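Local coordinates for protein probable thiosulfate sulfurtransferase (Thermus thermophilus, PDB 2EG4) that probably transfers sulfur from thiosulfate to cyanide as a tandem rhodanese-type sulfurtransferase, and binds a zinc ion, at residues P34-R39 with A79-L84; A42-L47 with D120-A125; L133-R138 with E167-P172; G174-E177 with Q182-Q185; V203-S206 with A211-Y214. All blocks are in the same frame, centred on the assembly; numbering follows the deposited sequence.

Contact 1 of 5, residues P34-R39 with A79-L84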
# COMPACT_ATOMS: atom_id res chain seq x y z
N PRO A 34 4.88 6.02 -8.26
CA PRO A 34 6.25 5.56 -8.08
C PRO A 34 6.46 4.06 -8.00
O PRO A 34 5.94 3.42 -7.09
CB PRO A 34 6.69 6.24 -6.77
CG PRO A 34 5.77 7.41 -6.65
CD PRO A 34 4.45 6.87 -7.13
N LYS A 35 7.21 3.51 -8.95
CA LYS A 35 7.56 2.09 -8.93
C LYS A 35 8.94 2.08 -8.27
O LYS A 35 9.85 2.80 -8.67
CB LYS A 35 7.63 1.52 -10.36
CG LYS A 35 6.26 1.06 -10.88
CD LYS A 35 6.38 0.36 -12.23
CE LYS A 35 6.57 1.35 -13.35
NZ LYS A 35 5.30 2.07 -13.61
N LEU A 36 9.09 1.25 -7.24
CA LEU A 36 10.33 1.19 -6.48
C LEU A 36 11.26 0.02 -6.75
O LEU A 36 10.81 -1.07 -7.11
CB LEU A 36 10.02 1.20 -4.99
CG LEU A 36 9.62 2.54 -4.35
CD1 LEU A 36 8.46 3.17 -5.08
CD2 LEU A 36 9.25 2.29 -2.92
N ARG A 37 12.56 0.26 -6.56
CA ARG A 37 13.57 -0.77 -6.69
C ARG A 37 14.28 -0.71 -5.33
O ARG A 37 14.87 0.32 -4.97
CB ARG A 37 14.57 -0.48 -7.82
CG ARG A 37 15.59 -1.60 -7.98
CD ARG A 37 16.63 -1.34 -9.06
NE ARG A 37 17.56 -2.47 -9.21
CZ ARG A 37 18.61 -2.69 -8.43
NH1 ARG A 37 18.88 -1.86 -7.44
NH2 ARG A 37 19.41 -3.75 -8.64
N LEU A 38 14.18 -1.79 -4.57
CA LEU A 38 14.76 -1.83 -3.23
C LEU A 38 15.61 -3.06 -3.03
O LEU A 38 15.14 -4.08 -2.52
CB LEU A 38 13.63 -1.77 -2.19
CG LEU A 38 12.71 -0.55 -2.26
CD1 LEU A 38 11.49 -0.79 -1.36
CD2 LEU A 38 13.44 0.70 -1.81
N ARG A 39 16.86 -2.96 -3.46
CA ARG A 39 17.80 -4.07 -3.32
C ARG A 39 18.93 -3.69 -2.36
O ARG A 39 19.26 -4.45 -1.43
CB ARG A 39 18.40 -4.49 -4.67
CG ARG A 39 19.30 -5.74 -4.59
CD ARG A 39 19.92 -6.14 -5.94
NE ARG A 39 20.70 -7.38 -5.84
CZ ARG A 39 21.48 -7.86 -6.80
NH1 ARG A 39 21.60 -7.21 -7.96
NH2 ARG A 39 22.12 -9.01 -6.62
N ALA A 79 -1.54 4.75 1.90
CA ALA A 79 -1.47 4.53 3.34
C ALA A 79 -0.27 3.66 3.69
O ALA A 79 0.35 3.84 4.74
CB ALA A 79 -2.77 3.87 3.85
N PHE A 80 0.02 2.72 2.81
CA PHE A 80 1.15 1.83 3.02
C PHE A 80 2.45 2.63 3.08
O PHE A 80 3.28 2.41 3.97
CB PHE A 80 1.26 0.78 1.93
CG PHE A 80 2.38 -0.20 2.16
CD1 PHE A 80 2.29 -1.14 3.19
CD2 PHE A 80 3.55 -0.11 1.43
CE1 PHE A 80 3.37 -1.97 3.49
CE2 PHE A 80 4.64 -0.95 1.72
CZ PHE A 80 4.54 -1.87 2.75
N PHE A 81 2.64 3.56 2.16
CA PHE A 81 3.85 4.38 2.20
C PHE A 81 3.92 5.22 3.48
O PHE A 81 4.97 5.33 4.10
CB PHE A 81 3.91 5.33 1.00
CG PHE A 81 4.45 4.71 -0.25
CD1 PHE A 81 5.81 4.40 -0.34
CD2 PHE A 81 3.64 4.47 -1.34
CE1 PHE A 81 6.34 3.86 -1.53
CE2 PHE A 81 4.15 3.94 -2.54
CZ PHE A 81 5.51 3.63 -2.63
N LEU A 82 2.80 5.86 3.86
CA LEU A 82 2.86 6.70 5.05
C LEU A 82 3.15 5.88 6.31
O LEU A 82 3.94 6.31 7.15
CB LEU A 82 1.55 7.51 5.19
CG LEU A 82 1.57 8.91 4.54
CD1 LEU A 82 2.15 8.84 3.15
CD2 LEU A 82 0.16 9.52 4.51
N GLY A 83 2.55 4.70 6.41
CA GLY A 83 2.79 3.84 7.57
C GLY A 83 4.22 3.29 7.54
O GLY A 83 4.87 3.12 8.57
N LEU A 84 4.70 3.01 6.34
CA LEU A 84 6.06 2.50 6.15
C LEU A 84 7.10 3.54 6.60
O LEU A 84 8.22 3.20 6.99
CB LEU A 84 6.26 2.13 4.68
CG LEU A 84 7.66 1.65 4.27
CD1 LEU A 84 8.02 0.35 4.98
CD2 LEU A 84 7.69 1.44 2.77
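Leu-36 meets the edge of the Phe-81 ring, the two side chains arriving from opposite directions to join a loop of the first rhodanese-like domain to one of its helices. The 34-39 segment connects strand 27-28 with helix 41-57, whereas 79-84 is the last part of helix 73-84. The apolar contact is made by both methyls of Leu-36 at the rim of the phenyl ring. CD2 of Leu-36 lies in the ring plane at the edge, 3.6 Å from Phe-81 CE1. The other branch, Leu-36 CD1, sits 3.9 Å from Phe-81 CZ, so the two branches of the fork sit along the CE1-CZ edge. Phe-81 holds its CG anti to the carbonyl carbon (chi1 -84°), which extends the ring from the helix toward the loop. Leu-47 and Leu-215 also pack on Leu-36, and Leu-215 touches the phenyl ring as well. With an alanine here, both methyls at that edge would be lost, and the ring of Phe-81 would probably be left with a gap beside CE1 and CZ. A bound sulfate, probably from the crystallisation liquor, neighbours the ring, about 4 Å from the Phe-81 side chain. No hydrogen bond crosses the contact. Charged and polar bonds of the loop run to other parts of the chain: Arg-37 forms salt bridges with Glu-43 and Glu-224, and Leu-38 N is hydrogen-bonded to Glu-220. Pro-34 O, hydrogen-bonded to Arg-77 NH2, also lies near the phenyl plane at the edge, 4.5 Å from Phe-81 CZ.

Contact 2 of 5, residues A42-L47 with D120-A125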
# COMPACT_ATOMS: atom_id res chain seq x y z
N ALA A 42 21.21 1.61 0.32
CA ALA A 42 21.08 3.00 -0.14
C ALA A 42 19.70 3.27 -0.74
O ALA A 42 19.17 4.39 -0.65
CB ALA A 42 22.16 3.33 -1.18
N GLU A 43 19.12 2.25 -1.37
CA GLU A 43 17.78 2.41 -1.97
C GLU A 43 16.71 2.51 -0.90
O GLU A 43 15.77 3.29 -1.03
CB GLU A 43 17.50 1.25 -2.94
CG GLU A 43 18.39 1.34 -4.17
CD GLU A 43 18.23 0.18 -5.12
OE1 GLU A 43 18.40 -0.97 -4.68
OE2 GLU A 43 17.96 0.44 -6.31
N LEU A 44 16.84 1.72 0.17
CA LEU A 44 15.87 1.80 1.26
C LEU A 44 16.02 3.16 1.94
O LEU A 44 15.03 3.80 2.29
CB LEU A 44 16.11 0.67 2.27
CG LEU A 44 15.76 -0.74 1.78
CD1 LEU A 44 16.40 -1.78 2.68
CD2 LEU A 44 14.25 -0.93 1.77
N LYS A 45 17.26 3.61 2.11
CA LYS A 45 17.49 4.90 2.74
C LYS A 45 16.96 6.03 1.88
O LYS A 45 16.50 7.06 2.40
CB LYS A 45 18.97 5.12 3.02
CG LYS A 45 19.38 4.63 4.38
CD LYS A 45 18.76 5.48 5.50
CE LYS A 45 18.92 4.79 6.84
NZ LYS A 45 18.51 5.65 8.00
N ALA A 46 17.03 5.85 0.57
CA ALA A 46 16.51 6.85 -0.38
C ALA A 46 14.98 6.95 -0.19
O ALA A 46 14.42 8.05 -0.17
CB ALA A 46 16.84 6.43 -1.81
N LEU A 47 14.33 5.81 -0.02
CA LEU A 47 12.88 5.82 0.18
C LEU A 47 12.53 6.53 1.48
O LEU A 47 11.62 7.35 1.53
CB LEU A 47 12.34 4.39 0.20
CG LEU A 47 10.86 4.24 0.57
CD1 LEU A 47 9.96 5.08 -0.37
CD2 LEU A 47 10.52 2.78 0.42
N ASP A 120 9.56 -3.86 9.10
CA ASP A 120 8.68 -4.99 9.40
C ASP A 120 7.44 -5.05 8.51
O ASP A 120 6.84 -6.12 8.33
CB ASP A 120 8.27 -4.97 10.89
CG ASP A 120 7.75 -3.63 11.37
OD1 ASP A 120 8.54 -2.65 11.36
OD2 ASP A 120 6.56 -3.54 11.76
N TRP A 121 7.05 -3.92 7.94
CA TRP A 121 5.88 -3.88 7.05
C TRP A 121 6.21 -4.32 5.63
O TRP A 121 5.33 -4.66 4.84
CB TRP A 121 5.38 -2.44 6.96
CG TRP A 121 4.45 -2.01 8.04
CD1 TRP A 121 4.42 -2.47 9.32
CD2 TRP A 121 3.40 -1.04 7.92
NE1 TRP A 121 3.39 -1.85 10.02
CE2 TRP A 121 2.76 -0.97 9.18
CE3 TRP A 121 2.94 -0.23 6.87
CZ2 TRP A 121 1.67 -0.11 9.42
CZ3 TRP A 121 1.87 0.62 7.10
CH2 TRP A 121 1.24 0.67 8.37
N LEU A 122 7.49 -4.31 5.32
CA LEU A 122 7.94 -4.58 3.97
C LEU A 122 8.66 -5.88 3.67
O LEU A 122 9.25 -6.49 4.55
CB LEU A 122 8.89 -3.42 3.61
CG LEU A 122 9.69 -3.38 2.32
CD1 LEU A 122 8.76 -3.04 1.18
CD2 LEU A 122 10.82 -2.34 2.44
N LEU A 123 8.59 -6.27 2.41
CA LEU A 123 9.37 -7.39 1.88
C LEU A 123 10.21 -6.82 0.71
O LEU A 123 9.67 -6.21 -0.21
CB LEU A 123 8.49 -8.48 1.29
CG LEU A 123 7.77 -9.41 2.25
CD1 LEU A 123 6.94 -10.38 1.43
CD2 LEU A 123 8.78 -10.14 3.14
N THR A 124 11.51 -7.04 0.74
CA THR A 124 12.36 -6.65 -0.37
C THR A 124 12.30 -7.90 -1.25
O THR A 124 11.77 -8.93 -0.81
CB THR A 124 13.82 -6.46 0.06
OG1 THR A 124 14.26 -7.66 0.70
CG2 THR A 124 13.96 -5.29 1.04
N ALA A 125 12.86 -7.83 -2.46
CA ALA A 125 12.86 -8.98 -3.37
C ALA A 125 13.54 -10.16 -2.72
O ALA A 125 13.05 -11.29 -2.80
CB ALA A 125 13.58 -8.65 -4.67
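Leu-44 and Leu-122 form a buried apolar bridge between the two rhodanese-like domains, joining helix 41-57 of the first to the loop that leads into helix 125-129 of the second. The close part is a single methyl pair: Leu-44 CD2 and Leu-122 CD2 are 3.8 Å apart, with the side chains slanting past each other. Leu-122 reaches this point because its CG is anti to the backbone N (chi1 175°). The same Leu-44 methyl serves Thr-124 too, but at longer range, so one branch of one leucine carries both contacts. Leu-84 and Leu-215 pack on Leu-122 and continue the apolar cluster. One turn further along the helix the fit is looser: Leu-47 points the same way but makes no close contact with 120-125, packing instead on Leu-36, Phe-81 and Leu-84. The other face of the helix, with Ala-42, Lys-45 and Ala-46, is exposed. Thr-124 divides its side chain between two tasks. It is the N-cap of helix 125-129, where its OG1 bonds a backbone N, while its backbone N is hydrogen-bonded to Glu-127 OE1, a pairing consistent with a capping box. The methyl is turned to the helix of the first domain, and Thr-124 CG2 lies 4.4 Å from Leu-44 CD2.

Contact 3 of 5, residues L133-R138 with E167-P172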
# COMPACT_ATOMS: atom_id res chain seq x y z
N LEU A 133 5.45 -18.33 2.48
CA LEU A 133 4.07 -18.19 2.03
C LEU A 133 3.80 -16.83 1.42
O LEU A 133 3.47 -15.87 2.11
CB LEU A 133 3.10 -18.44 3.19
CG LEU A 133 1.61 -18.29 2.88
CD1 LEU A 133 1.26 -18.95 1.54
CD2 LEU A 133 0.82 -18.91 4.02
N LEU A 134 3.92 -16.80 0.10
CA LEU A 134 3.72 -15.59 -0.68
C LEU A 134 2.42 -15.71 -1.41
O LEU A 134 2.24 -16.64 -2.19
CB LEU A 134 4.81 -15.44 -1.74
CG LEU A 134 6.00 -14.54 -1.53
CD1 LEU A 134 6.77 -14.48 -2.83
CD2 LEU A 134 5.54 -13.14 -1.11
N LEU A 135 1.53 -14.76 -1.18
CA LEU A 135 0.27 -14.72 -1.89
C LEU A 135 0.32 -13.68 -2.99
O LEU A 135 0.64 -12.50 -2.74
CB LEU A 135 -0.88 -14.37 -0.94
CG LEU A 135 -1.03 -15.34 0.23
CD1 LEU A 135 -2.21 -14.92 1.08
CD2 LEU A 135 -1.21 -16.76 -0.33
N ASP A 136 0.04 -14.13 -4.21
CA ASP A 136 -0.01 -13.28 -5.39
C ASP A 136 -1.48 -12.85 -5.45
O ASP A 136 -2.37 -13.68 -5.69
CB ASP A 136 0.34 -14.11 -6.61
CG ASP A 136 0.39 -13.32 -7.89
OD1 ASP A 136 -0.32 -12.29 -8.01
OD2 ASP A 136 1.16 -13.73 -8.78
N VAL A 137 -1.75 -11.56 -5.22
CA VAL A 137 -3.13 -11.10 -5.19
C VAL A 137 -3.68 -10.61 -6.51
O VAL A 137 -4.75 -10.00 -6.56
CB VAL A 137 -3.35 -10.05 -4.07
CG1 VAL A 137 -2.89 -10.62 -2.72
CG2 VAL A 137 -2.59 -8.76 -4.37
N ARG A 138 -2.98 -10.91 -7.59
CA ARG A 138 -3.44 -10.52 -8.91
C ARG A 138 -4.51 -11.49 -9.40
O ARG A 138 -4.90 -12.42 -8.69
CB ARG A 138 -2.27 -10.52 -9.88
CG ARG A 138 -1.17 -9.52 -9.49
CD ARG A 138 -0.02 -9.56 -10.46
NE ARG A 138 0.57 -10.90 -10.44
CZ ARG A 138 1.35 -11.41 -11.39
NH1 ARG A 138 1.65 -10.71 -12.47
NH2 ARG A 138 1.77 -12.65 -11.26
N GLU A 167 -10.08 -9.64 -4.88
CA GLU A 167 -11.52 -9.74 -4.60
C GLU A 167 -11.83 -10.48 -3.30
O GLU A 167 -12.68 -10.04 -2.52
CB GLU A 167 -12.21 -10.43 -5.77
CG GLU A 167 -12.25 -9.62 -7.07
CD GLU A 167 -10.88 -9.16 -7.56
OE1 GLU A 167 -9.97 -10.00 -7.70
OE2 GLU A 167 -10.73 -7.94 -7.82
N LEU A 168 -11.15 -11.59 -3.07
CA LEU A 168 -11.36 -12.39 -1.86
C LEU A 168 -11.21 -11.58 -0.58
O LEU A 168 -11.92 -11.81 0.40
CB LEU A 168 -10.35 -13.55 -1.82
CG LEU A 168 -10.37 -14.58 -2.94
CD1 LEU A 168 -9.16 -15.52 -2.79
CD2 LEU A 168 -11.68 -15.36 -2.87
N PHE A 169 -10.28 -10.63 -0.57
CA PHE A 169 -10.03 -9.82 0.61
C PHE A 169 -11.14 -8.83 0.93
O PHE A 169 -11.16 -8.26 2.02
CB PHE A 169 -8.69 -9.10 0.45
CG PHE A 169 -7.51 -10.03 0.43
CD1 PHE A 169 -6.88 -10.38 1.63
CD2 PHE A 169 -7.09 -10.62 -0.75
CE1 PHE A 169 -5.85 -11.32 1.64
CE2 PHE A 169 -6.06 -11.55 -0.76
CZ PHE A 169 -5.44 -11.90 0.44
N LEU A 170 -12.06 -8.65 -0.00
CA LEU A 170 -13.17 -7.72 0.20
C LEU A 170 -14.31 -8.35 0.99
O LEU A 170 -15.29 -7.69 1.33
CB LEU A 170 -13.67 -7.21 -1.15
CG LEU A 170 -12.55 -6.64 -2.03
CD1 LEU A 170 -13.15 -6.15 -3.33
CD2 LEU A 170 -11.82 -5.50 -1.31
N SER A 171 -14.18 -9.64 1.28
CA SER A 171 -15.16 -10.36 2.06
C SER A 171 -14.41 -10.96 3.24
O SER A 171 -14.17 -12.16 3.30
CB SER A 171 -15.81 -11.46 1.22
OG SER A 171 -16.58 -10.89 0.18
N PRO A 172 -14.03 -10.10 4.20
CA PRO A 172 -13.29 -10.44 5.42
C PRO A 172 -13.88 -11.52 6.33
O PRO A 172 -13.13 -12.29 6.93
CB PRO A 172 -13.18 -9.09 6.14
CG PRO A 172 -14.39 -8.36 5.68
CD PRO A 172 -14.41 -8.68 4.21
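The phenyl ring of Phe-169 is met by two aliphatic side chains from 133-138. Leu-135 CD1 lies at its edge, near the ring plane, 4.5 Å from Phe-169 CZ. Val-137 CG1 comes closer, 3.8 Å from Phe-169 CE2, on an oblique approach, the two side chains at about a right angle. The guanidinium of Arg-138 has the Asp-136 carboxylate at its edge and in its plane. Leu-135 and Val-137 both point to Phe-169 because, two residues apart, they fall on the same side of strand 134-136 and its end, in the parallel sheet of the second rhodanese-like domain. Phe-169 thus packs the loop before helix 175-179 against that sheet, and Ala-200 and Leu-204 of helix 195-206 also touch the ring. Asp-136, between them and turned the other way, ties down the strand's end. Its OD1 accepts from Arg-138 N at 3.0 Å, an Asx turn, the donor coming from the anti side, somewhat out of the carboxylate plane. The syn lone pair of Asp-136 OD1 takes Arg-138 NE at 2.9 Å. Arg-138 thus grips the carboxylate side-on, its NH2 meeting the syn lone pair of Asp-136 OD2 at 2.8 Å (164°). Arg-138 NH2 also bonds Gly-156 O.

Contact 4 of 5, residues G174-E177 with Q182-Q185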
# COMPACT_ATOMS: atom_id res chain seq x y z
N GLY A 174 -14.80 -14.78 7.53
CA GLY A 174 -14.42 -16.12 7.11
C GLY A 174 -13.28 -16.20 6.11
O GLY A 174 -12.99 -17.27 5.57
N LEU A 175 -12.61 -15.07 5.87
CA LEU A 175 -11.50 -15.04 4.92
C LEU A 175 -10.32 -15.92 5.32
O LEU A 175 -9.85 -16.73 4.53
CB LEU A 175 -11.01 -13.60 4.73
CG LEU A 175 -9.81 -13.42 3.80
CD1 LEU A 175 -10.17 -13.94 2.40
CD2 LEU A 175 -9.41 -11.95 3.76
N LEU A 176 -9.85 -15.77 6.55
CA LEU A 176 -8.72 -16.56 7.03
C LEU A 176 -9.03 -18.04 6.90
O LEU A 176 -8.13 -18.86 6.65
CB LEU A 176 -8.40 -16.21 8.48
CG LEU A 176 -8.14 -14.73 8.75
CD1 LEU A 176 -7.51 -14.57 10.12
CD2 LEU A 176 -7.22 -14.17 7.67
N GLU A 177 -10.30 -18.39 7.08
CA GLU A 177 -10.72 -19.77 6.97
C GLU A 177 -10.62 -20.23 5.52
O GLU A 177 -10.05 -21.27 5.24
CB GLU A 177 -12.16 -19.94 7.48
CG GLU A 177 -12.35 -19.56 8.95
CD GLU A 177 -12.65 -18.08 9.16
OE1 GLU A 177 -11.77 -17.23 8.89
OE2 GLU A 177 -13.78 -17.78 9.60
N GLN A 182 -4.26 -18.09 9.87
CA GLN A 182 -4.70 -17.86 11.24
C GLN A 182 -3.92 -16.72 11.84
O GLN A 182 -2.80 -16.42 11.41
CB GLN A 182 -4.53 -19.14 12.07
CG GLN A 182 -3.13 -19.68 12.10
CD GLN A 182 -3.08 -21.06 12.72
OE1 GLN A 182 -3.46 -21.25 13.88
NE2 GLN A 182 -2.62 -22.04 11.94
N PRO A 183 -4.49 -16.05 12.85
CA PRO A 183 -3.80 -14.94 13.48
C PRO A 183 -2.35 -15.27 13.82
O PRO A 183 -2.03 -16.40 14.21
CB PRO A 183 -4.64 -14.67 14.72
CG PRO A 183 -6.02 -14.98 14.24
CD PRO A 183 -5.82 -16.26 13.46
N GLY A 184 -1.48 -14.28 13.66
CA GLY A 184 -0.08 -14.47 13.96
C GLY A 184 0.77 -15.07 12.86
O GLY A 184 1.99 -15.02 12.94
N GLN A 185 0.13 -15.63 11.84
CA GLN A 185 0.84 -16.24 10.72
C GLN A 185 1.52 -15.23 9.80
O GLN A 185 0.93 -14.21 9.45
CB GLN A 185 -0.12 -17.09 9.88
CG GLN A 185 0.55 -17.84 8.75
CD GLN A 185 -0.30 -18.97 8.21
OE1 GLN A 185 -1.41 -19.21 8.69
NE2 GLN A 185 0.22 -19.68 7.21
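Leu-176 extends from its short helix and lays one methyl against the proline ring of Pro-183, the two side chains meeting at a slant. The leucine CG is anti to the carbonyl carbon (chi1 -55°), and this carries CD1 to the turn that follows the helix. Leu-176 CD1 ends 4.1 Å from Pro-183 CD, the ring carbon bonded to the proline nitrogen. It is also 4.5 Å from Gln-182 CA, so the methyl lies over the junction of the two residues rather than over the middle of the ring. Gln-182 takes part through its backbone, since its CB points away from the helix. Residues 182-185 form a type II beta turn, closed by Gln-185 N to Gln-182 O at 3.1 Å. Gly-184 fills the third position at phi 85°, where a side chain would be jammed against the preceding carbonyl oxygen. A weak bond joins Gln-182 N to Gln-185 OE1 at 3.3 Å, the extended side chain of Gln-185 reaching across to the start of the turn. This is a surface contact in the second rhodanese-like domain, with both Gln-182 and Pro-183 exposed. Leu-176 also touches Leu-204 of helix 195-206 and Leu-207 and Val-209 of the loop beyond it. Backbone bonds from Gly-184 to Gly-208 and from Gln-185 to Arg-210 bind the turn beside that loop, just where the chain enters strand 186-190 and strand 210-213 begins.

Contact 5 of 5, residues V203-S206 with A211-Y214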
# COMPACT_ATOMS: atom_id res chain seq x y z
N VAL A 203 -6.04 -5.54 5.10
CA VAL A 203 -7.14 -6.43 5.45
C VAL A 203 -6.61 -7.54 6.35
O VAL A 203 -7.16 -7.80 7.43
CB VAL A 203 -7.77 -7.09 4.21
CG1 VAL A 203 -8.78 -8.18 4.64
CG2 VAL A 203 -8.47 -6.03 3.37
N LEU A 204 -5.53 -8.19 5.91
CA LEU A 204 -4.96 -9.28 6.68
C LEU A 204 -4.52 -8.82 8.06
O LEU A 204 -4.76 -9.51 9.06
CB LEU A 204 -3.78 -9.91 5.94
CG LEU A 204 -4.14 -10.76 4.72
CD1 LEU A 204 -2.88 -11.24 4.01
CD2 LEU A 204 -4.97 -11.97 5.16
N ARG A 205 -3.88 -7.66 8.14
CA ARG A 205 -3.42 -7.14 9.42
C ARG A 205 -4.59 -6.91 10.36
O ARG A 205 -4.48 -7.17 11.57
CB ARG A 205 -2.63 -5.83 9.21
CG ARG A 205 -1.23 -6.08 8.65
CD ARG A 205 -0.14 -5.62 9.59
NE ARG A 205 1.15 -6.23 9.26
CZ ARG A 205 2.27 -6.03 9.96
NH1 ARG A 205 2.26 -5.23 11.02
NH2 ARG A 205 3.39 -6.63 9.58
N SER A 206 -5.71 -6.45 9.82
CA SER A 206 -6.88 -6.21 10.66
C SER A 206 -7.45 -7.53 11.18
O SER A 206 -8.18 -7.54 12.17
CB SER A 206 -7.97 -5.46 9.89
OG SER A 206 -8.64 -6.30 8.97
N ALA A 211 0.94 -9.87 7.89
CA ALA A 211 1.19 -9.67 6.47
C ALA A 211 2.29 -8.63 6.21
O ALA A 211 2.39 -7.63 6.92
CB ALA A 211 -0.10 -9.25 5.78
N ARG A 212 3.12 -8.88 5.21
CA ARG A 212 4.22 -7.97 4.83
C ARG A 212 4.07 -7.79 3.34
O ARG A 212 3.82 -8.76 2.61
CB ARG A 212 5.57 -8.61 5.12
CG ARG A 212 5.86 -8.86 6.58
CD ARG A 212 7.15 -9.66 6.69
NE ARG A 212 8.28 -8.91 6.15
CZ ARG A 212 9.51 -9.40 6.01
NH1 ARG A 212 9.77 -10.66 6.35
NH2 ARG A 212 10.48 -8.64 5.52
N ASN A 213 4.25 -6.56 2.87
CA ASN A 213 4.04 -6.20 1.47
C ASN A 213 5.31 -6.12 0.64
O ASN A 213 6.21 -5.37 0.97
CB ASN A 213 3.32 -4.83 1.45
CG ASN A 213 2.73 -4.44 0.09
OD1 ASN A 213 2.43 -3.25 -0.17
ND2 ASN A 213 2.51 -5.40 -0.76
N TYR A 214 5.36 -6.90 -0.45
CA TYR A 214 6.50 -6.89 -1.36
C TYR A 214 6.23 -5.72 -2.29
O TYR A 214 5.67 -5.88 -3.38
CB TYR A 214 6.59 -8.19 -2.17
CG TYR A 214 7.70 -8.17 -3.21
CD1 TYR A 214 8.79 -7.31 -3.08
CD2 TYR A 214 7.64 -8.98 -4.34
CE1 TYR A 214 9.79 -7.25 -4.08
CE2 TYR A 214 8.61 -8.94 -5.32
CZ TYR A 214 9.69 -8.06 -5.18
OH TYR A 214 10.63 -7.99 -6.17
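Arg-205 grips the backbone carbonyl of Ala-211 side-on, bringing two nitrogens to one oxygen. NE of Arg-205 donates to Ala-211 O at 3.0 Å, in the carbonyl plane and on a lone pair. The second donor, Arg-205 NH2, is also 3.0 Å from Ala-211 O but stands above that plane by 35°. Neither bond is straight, with N-H...O angles of 147° and 143°, as expected when two donors of one guanidinium converge on a single acceptor. A bend at its second torsion turns the arginine chain to the strand, and Trp-121 packs on it. These bonds link the helix and second strand of the beta-alpha-beta unit formed by strand 186-190, helix 195-206 and strand 210-213. The backbone of Arg-212 pairs with Val-187 and Val-189 of the neighbouring strand, while on the other side Asn-213 bonds the backbone of Trp-121 and Leu-123 in the loop before helix 125-129. Placing a leucine where Arg-205 stands would probably leave Ala-211 O without both of these donors and cost the helix its polar hold on the strand. The CB of Arg-212 points away; its NH2 is hydrogen-bonded to Leu-122 O and salt-bridged to Glu-127 OE1. Ser-206 OG donates to Val-203 O, a short bond of 2.6 Å. Beside the polar grip, Ala-211 CB presses on Leu-204, 3.7 Å from Leu-204 CB and 3.8 Å from Leu-204 CD1.

Overall arrangement
Contacts 1 and 2 adjoin, their centres 7 Å apart, and Gly-83 CA packs 3.4 Å from Trp-121 CZ3 between them. Contact 2 reaches contact 5 through Leu-123 N and Asn-213 O, probably hydrogen-bonded at 2.9 Å. Contacts 3, 4 and 5 cluster in the second rhodanese-like domain, with centres 10 to 12 Å apart; Phe-169 and Leu-175 touch, and Leu-175 CD2 lies 3.9 Å from Val-203 CG1. The zinc ion, bound by Cys-151, Cys-152, His-192 and His-219, lies a short way off: the Leu-36 side chain is about 12 Å from the metal and about 8 Å from the His-219 side chain, and that of Val-137 about 9 Å from the His-192 side chain. Contacts 2, 4 and 5 are remote from the site.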